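Long-range contact in glideosome-associated protein 50 (Plasmodium falciparum 3D7, PDB 3TGH), which forms part of the glideosome, the machinery of parasite gliding and host cell invasion, and may help assemble it and tether it to the inner membrane complex: residues 1-14 with 33-46. Residues are numbered along the deposited sequence; the frame is centred on the assembly and turned at random.
Sequences KCQLRFASLGDWGK and ERVTFIVSPGSNFI
Strands 4-8 and 37-40 pair side by side in parallel, joined by helix 17-32 as a beta-alpha-beta unit of the calcineurin-like phosphoesterase fold. The parallel register, Ala7 beside Ile38 and Ser8 beside Val39, rests on alternating bonds: Ala7 N to Phe37 O, Val39 N to Ala7 O (2.8 Å) and Leu9 N to Val39 O. At the start of the pairing, Arg5 NH1 of strand 4-8 donates to Glu33 O at 2.9 Å, nearly in its guanidinium plane, while its NE and NH2 both grip Gln3 OE1. On one sheet face, Phe6 CB sits over the Phe37 ring, 3.6 Å from its centroid; the two rings are nearly parallel but slid apart.

Toward the C-terminal end of the pair, Ser40 OG, anti to its own N (chi1 -178°), links Leu9 O with Trp12 NE1: it donates to the former and accepts from the latter, each at 2.9 Å. Farther out, Trp12 meets the Phe45 face edge-to-face, planes at 62°. Asp11 OD1 takes Ser43 N from above its carboxylate plane (2.9 Å), and OD2 bonds the backbone of His233, a metal ligand, which places the loop after strand 4-8 next to the metal site. Helix 17-32 packs Phe26 against Ala7 and Ile38, while strands 275-282 and 75-78 flank the pair.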
# COMPACT_ATOMS: atom_id res chain seq x y z
N LYS A 1 -12.24 20.67 -2.38
CA LYS A 1 -12.06 20.04 -1.03
C LYS A 1 -10.60 20.16 -0.57
O LYS A 1 -9.67 20.02 -1.37
CB LYS A 1 -12.52 18.58 -1.04
CG LYS A 1 -12.11 17.77 -2.28
CD LYS A 1 -12.88 16.46 -2.35
CE LYS A 1 -12.55 15.67 -3.62
NZ LYS A 1 -13.37 14.43 -3.71
N CYS A 2 -10.42 20.42 0.73
CA CYS A 2 -9.11 20.75 1.30
C CYS A 2 -8.37 19.53 1.89
O CYS A 2 -7.49 19.69 2.74
CB CYS A 2 -9.27 21.83 2.38
SG CYS A 2 -9.90 23.42 1.78
N GLN A 3 -8.74 18.33 1.45
CA GLN A 3 -8.10 17.10 1.92
C GLN A 3 -7.90 16.10 0.79
O GLN A 3 -8.50 16.22 -0.29
CB GLN A 3 -8.94 16.44 3.02
CG GLN A 3 -9.10 17.28 4.28
CD GLN A 3 -9.91 16.59 5.37
OE1 GLN A 3 -10.47 15.51 5.15
NE2 GLN A 3 -9.99 17.21 6.54
N LEU A 4 -7.03 15.12 1.03
CA LEU A 4 -6.88 13.96 0.16
C LEU A 4 -7.20 12.73 1.01
O LEU A 4 -6.61 12.54 2.07
CB LEU A 4 -5.45 13.87 -0.39
CG LEU A 4 -5.16 12.79 -1.45
CD1 LEU A 4 -3.74 12.93 -1.98
CD2 LEU A 4 -5.35 11.40 -0.89
N ARG A 5 -8.14 11.92 0.53
CA ARG A 5 -8.60 10.75 1.27
C ARG A 5 -8.50 9.48 0.46
O ARG A 5 -8.99 9.41 -0.68
CB ARG A 5 -10.05 10.96 1.70
CG ARG A 5 -10.19 12.11 2.69
CD ARG A 5 -11.59 12.19 3.23
NE ARG A 5 -11.71 13.18 4.29
CZ ARG A 5 -12.82 13.41 4.99
NH1 ARG A 5 -13.94 12.73 4.73
NH2 ARG A 5 -12.82 14.32 5.95
N PHE A 6 -7.87 8.47 1.07
CA PHE A 6 -7.68 7.20 0.42
C PHE A 6 -7.89 6.08 1.44
O PHE A 6 -7.86 6.32 2.64
CB PHE A 6 -6.31 7.13 -0.27
CG PHE A 6 -5.13 7.05 0.65
CD1 PHE A 6 -4.58 5.81 0.99
CD2 PHE A 6 -4.55 8.20 1.18
CE1 PHE A 6 -3.48 5.72 1.83
CE2 PHE A 6 -3.44 8.12 2.03
CZ PHE A 6 -2.91 6.88 2.35
N ALA A 7 -8.17 4.89 0.94
CA ALA A 7 -8.37 3.72 1.78
C ALA A 7 -7.28 2.69 1.50
O ALA A 7 -6.69 2.68 0.42
CB ALA A 7 -9.75 3.10 1.53
N SER A 8 -7.00 1.85 2.50
CA SER A 8 -6.04 0.75 2.37
C SER A 8 -6.76 -0.56 2.65
O SER A 8 -7.50 -0.66 3.64
CB SER A 8 -4.90 0.90 3.38
OG SER A 8 -4.06 2.00 3.08
N LEU A 9 -6.54 -1.55 1.78
CA LEU A 9 -7.13 -2.88 1.90
C LEU A 9 -6.07 -3.93 1.54
O LEU A 9 -5.56 -3.93 0.44
CB LEU A 9 -8.33 -3.00 0.95
CG LEU A 9 -9.05 -4.35 0.99
CD1 LEU A 9 -9.86 -4.49 2.29
CD2 LEU A 9 -9.93 -4.53 -0.25
N GLY A 10 -5.75 -4.82 2.47
CA GLY A 10 -4.65 -5.77 2.24
C GLY A 10 -5.02 -7.23 2.39
O GLY A 10 -5.89 -7.57 3.19
N ASP A 11 -4.38 -8.08 1.60
CA ASP A 11 -4.53 -9.54 1.71
C ASP A 11 -6.00 -9.97 1.65
O ASP A 11 -6.48 -10.77 2.45
CB ASP A 11 -3.86 -10.01 2.99
CG ASP A 11 -2.37 -9.74 2.99
OD1 ASP A 11 -1.63 -10.52 2.36
OD2 ASP A 11 -1.93 -8.76 3.61
N TRP A 12 -6.67 -9.43 0.65
CA TRP A 12 -8.14 -9.38 0.57
C TRP A 12 -8.73 -10.49 -0.30
O TRP A 12 -9.93 -10.80 -0.20
CB TRP A 12 -8.56 -7.99 0.03
CG TRP A 12 -7.79 -7.60 -1.19
CD1 TRP A 12 -6.70 -6.78 -1.25
CD2 TRP A 12 -8.01 -8.07 -2.53
NE1 TRP A 12 -6.24 -6.70 -2.54
CE2 TRP A 12 -7.03 -7.47 -3.35
CE3 TRP A 12 -8.96 -8.92 -3.12
CZ2 TRP A 12 -6.95 -7.71 -4.72
CZ3 TRP A 12 -8.89 -9.15 -4.49
CH2 TRP A 12 -7.89 -8.55 -5.27
N GLY A 13 -7.91 -11.11 -1.14
CA GLY A 13 -8.40 -12.04 -2.15
C GLY A 13 -8.56 -13.48 -1.72
O GLY A 13 -7.75 -14.34 -2.10
N LYS A 14 -9.62 -13.74 -0.96
CA LYS A 14 -9.98 -15.09 -0.55
C LYS A 14 -11.48 -15.13 -0.25
O LYS A 14 -12.02 -14.21 0.35
CB LYS A 14 -9.20 -15.50 0.69
CG LYS A 14 -9.37 -16.98 1.08
CD LYS A 14 -8.53 -17.36 2.28
CE LYS A 14 -8.70 -18.84 2.62
NZ LYS A 14 -7.88 -19.26 3.78
N GLU A 33 -17.03 8.72 3.38
CA GLU A 33 -15.81 9.47 3.67
C GLU A 33 -15.25 10.19 2.44
O GLU A 33 -14.27 10.91 2.56
CB GLU A 33 -14.72 8.55 4.25
CG GLU A 33 -15.02 8.01 5.65
CD GLU A 33 -14.53 8.92 6.78
OE1 GLU A 33 -13.85 9.94 6.51
OE2 GLU A 33 -14.82 8.60 7.95
N ARG A 34 -15.88 9.99 1.28
CA ARG A 34 -15.44 10.60 0.02
C ARG A 34 -14.00 10.19 -0.33
O ARG A 34 -13.16 11.02 -0.68
CB ARG A 34 -15.59 12.13 0.05
CG ARG A 34 -17.04 12.62 0.12
CD ARG A 34 -17.19 13.84 1.04
NE ARG A 34 -18.37 14.64 0.72
CZ ARG A 34 -18.92 15.55 1.53
NH1 ARG A 34 -18.42 15.78 2.74
NH2 ARG A 34 -19.99 16.23 1.13
N VAL A 35 -13.73 8.90 -0.21
CA VAL A 35 -12.44 8.35 -0.63
C VAL A 35 -12.32 8.45 -2.15
O VAL A 35 -13.28 8.17 -2.86
CB VAL A 35 -12.30 6.89 -0.17
CG1 VAL A 35 -11.12 6.19 -0.87
CG2 VAL A 35 -12.17 6.82 1.36
N THR A 36 -11.15 8.86 -2.63
CA THR A 36 -10.93 9.02 -4.08
C THR A 36 -9.97 8.00 -4.72
O THR A 36 -9.90 7.91 -5.95
CB THR A 36 -10.49 10.44 -4.43
OG1 THR A 36 -9.29 10.76 -3.70
CG2 THR A 36 -11.60 11.44 -4.07
N PHE A 37 -9.25 7.23 -3.91
CA PHE A 37 -8.52 6.07 -4.43
C PHE A 37 -8.19 5.08 -3.32
O PHE A 37 -8.33 5.39 -2.14
CB PHE A 37 -7.25 6.47 -5.20
CG PHE A 37 -6.22 7.20 -4.38
CD1 PHE A 37 -5.18 6.52 -3.77
CD2 PHE A 37 -6.29 8.58 -4.25
CE1 PHE A 37 -4.21 7.20 -3.03
CE2 PHE A 37 -5.34 9.27 -3.51
CZ PHE A 37 -4.29 8.57 -2.90
N ILE A 38 -7.81 3.89 -3.74
CA ILE A 38 -7.50 2.79 -2.84
C ILE A 38 -6.06 2.37 -3.08
O ILE A 38 -5.59 2.34 -4.22
CB ILE A 38 -8.44 1.59 -3.10
CG1 ILE A 38 -9.92 1.99 -2.92
CG2 ILE A 38 -8.09 0.41 -2.19
CD1 ILE A 38 -10.89 1.10 -3.69
N VAL A 39 -5.35 2.03 -2.00
CA VAL A 39 -4.07 1.36 -2.11
C VAL A 39 -4.21 -0.02 -1.48
O VAL A 39 -5.00 -0.20 -0.55
CB VAL A 39 -2.91 2.13 -1.43
CG1 VAL A 39 -2.75 3.54 -2.02
CG2 VAL A 39 -3.09 2.19 0.09
N SER A 40 -3.44 -0.98 -1.98
CA SER A 40 -3.53 -2.35 -1.47
C SER A 40 -2.17 -2.90 -1.05
O SER A 40 -1.40 -3.34 -1.90
CB SER A 40 -4.16 -3.26 -2.52
OG SER A 40 -4.29 -4.58 -2.04
N PRO A 41 -1.87 -2.86 0.26
CA PRO A 41 -0.67 -3.50 0.76
C PRO A 41 -0.86 -5.01 0.83
O PRO A 41 -1.91 -5.53 0.46
CB PRO A 41 -0.50 -2.88 2.15
CG PRO A 41 -1.88 -2.66 2.61
CD PRO A 41 -2.66 -2.27 1.37
N GLY A 42 0.16 -5.71 1.29
CA GLY A 42 0.09 -7.16 1.41
C GLY A 42 -0.01 -7.85 0.07
O GLY A 42 0.42 -7.31 -0.95
N SER A 43 -0.57 -9.05 0.08
CA SER A 43 -0.87 -9.77 -1.16
C SER A 43 -2.24 -9.36 -1.70
O SER A 43 -3.05 -8.76 -0.99
CB SER A 43 -0.84 -11.28 -0.92
OG SER A 43 0.47 -11.74 -0.63
N ASN A 44 -2.49 -9.70 -2.95
CA ASN A 44 -3.81 -9.55 -3.55
C ASN A 44 -4.60 -10.84 -3.39
O ASN A 44 -5.59 -10.88 -2.65
CB ASN A 44 -3.70 -9.18 -5.03
CG ASN A 44 -3.13 -7.80 -5.24
OD1 ASN A 44 -3.54 -6.84 -4.58
ND2 ASN A 44 -2.18 -7.68 -6.17
N PHE A 45 -4.15 -11.90 -4.05
CA PHE A 45 -4.85 -13.16 -4.05
C PHE A 45 -4.11 -14.14 -3.16
O PHE A 45 -2.95 -14.49 -3.42
CB PHE A 45 -4.97 -13.72 -5.47
CG PHE A 45 -5.81 -12.87 -6.37
CD1 PHE A 45 -7.18 -13.08 -6.47
CD2 PHE A 45 -5.24 -11.85 -7.11
CE1 PHE A 45 -7.97 -12.29 -7.30
CE2 PHE A 45 -6.02 -11.06 -7.94
CZ PHE A 45 -7.38 -11.28 -8.04
N ILE A 46 -4.79 -14.62 -2.13
CA ILE A 46 -4.17 -15.49 -1.14
C ILE A 46 -3.69 -16.81 -1.75
O ILE A 46 -2.67 -17.34 -1.34
CB ILE A 46 -5.10 -15.74 0.08
CG1 ILE A 46 -5.51 -14.41 0.73
CG2 ILE A 46 -4.43 -16.68 1.10
CD1 ILE A 46 -4.34 -13.53 1.15
O HOH W 1 -11.99 13.52 -0.80
O HOH W 2 -9.56 12.74 -1.82
O HOH W 3 1.01 -11.31 1.90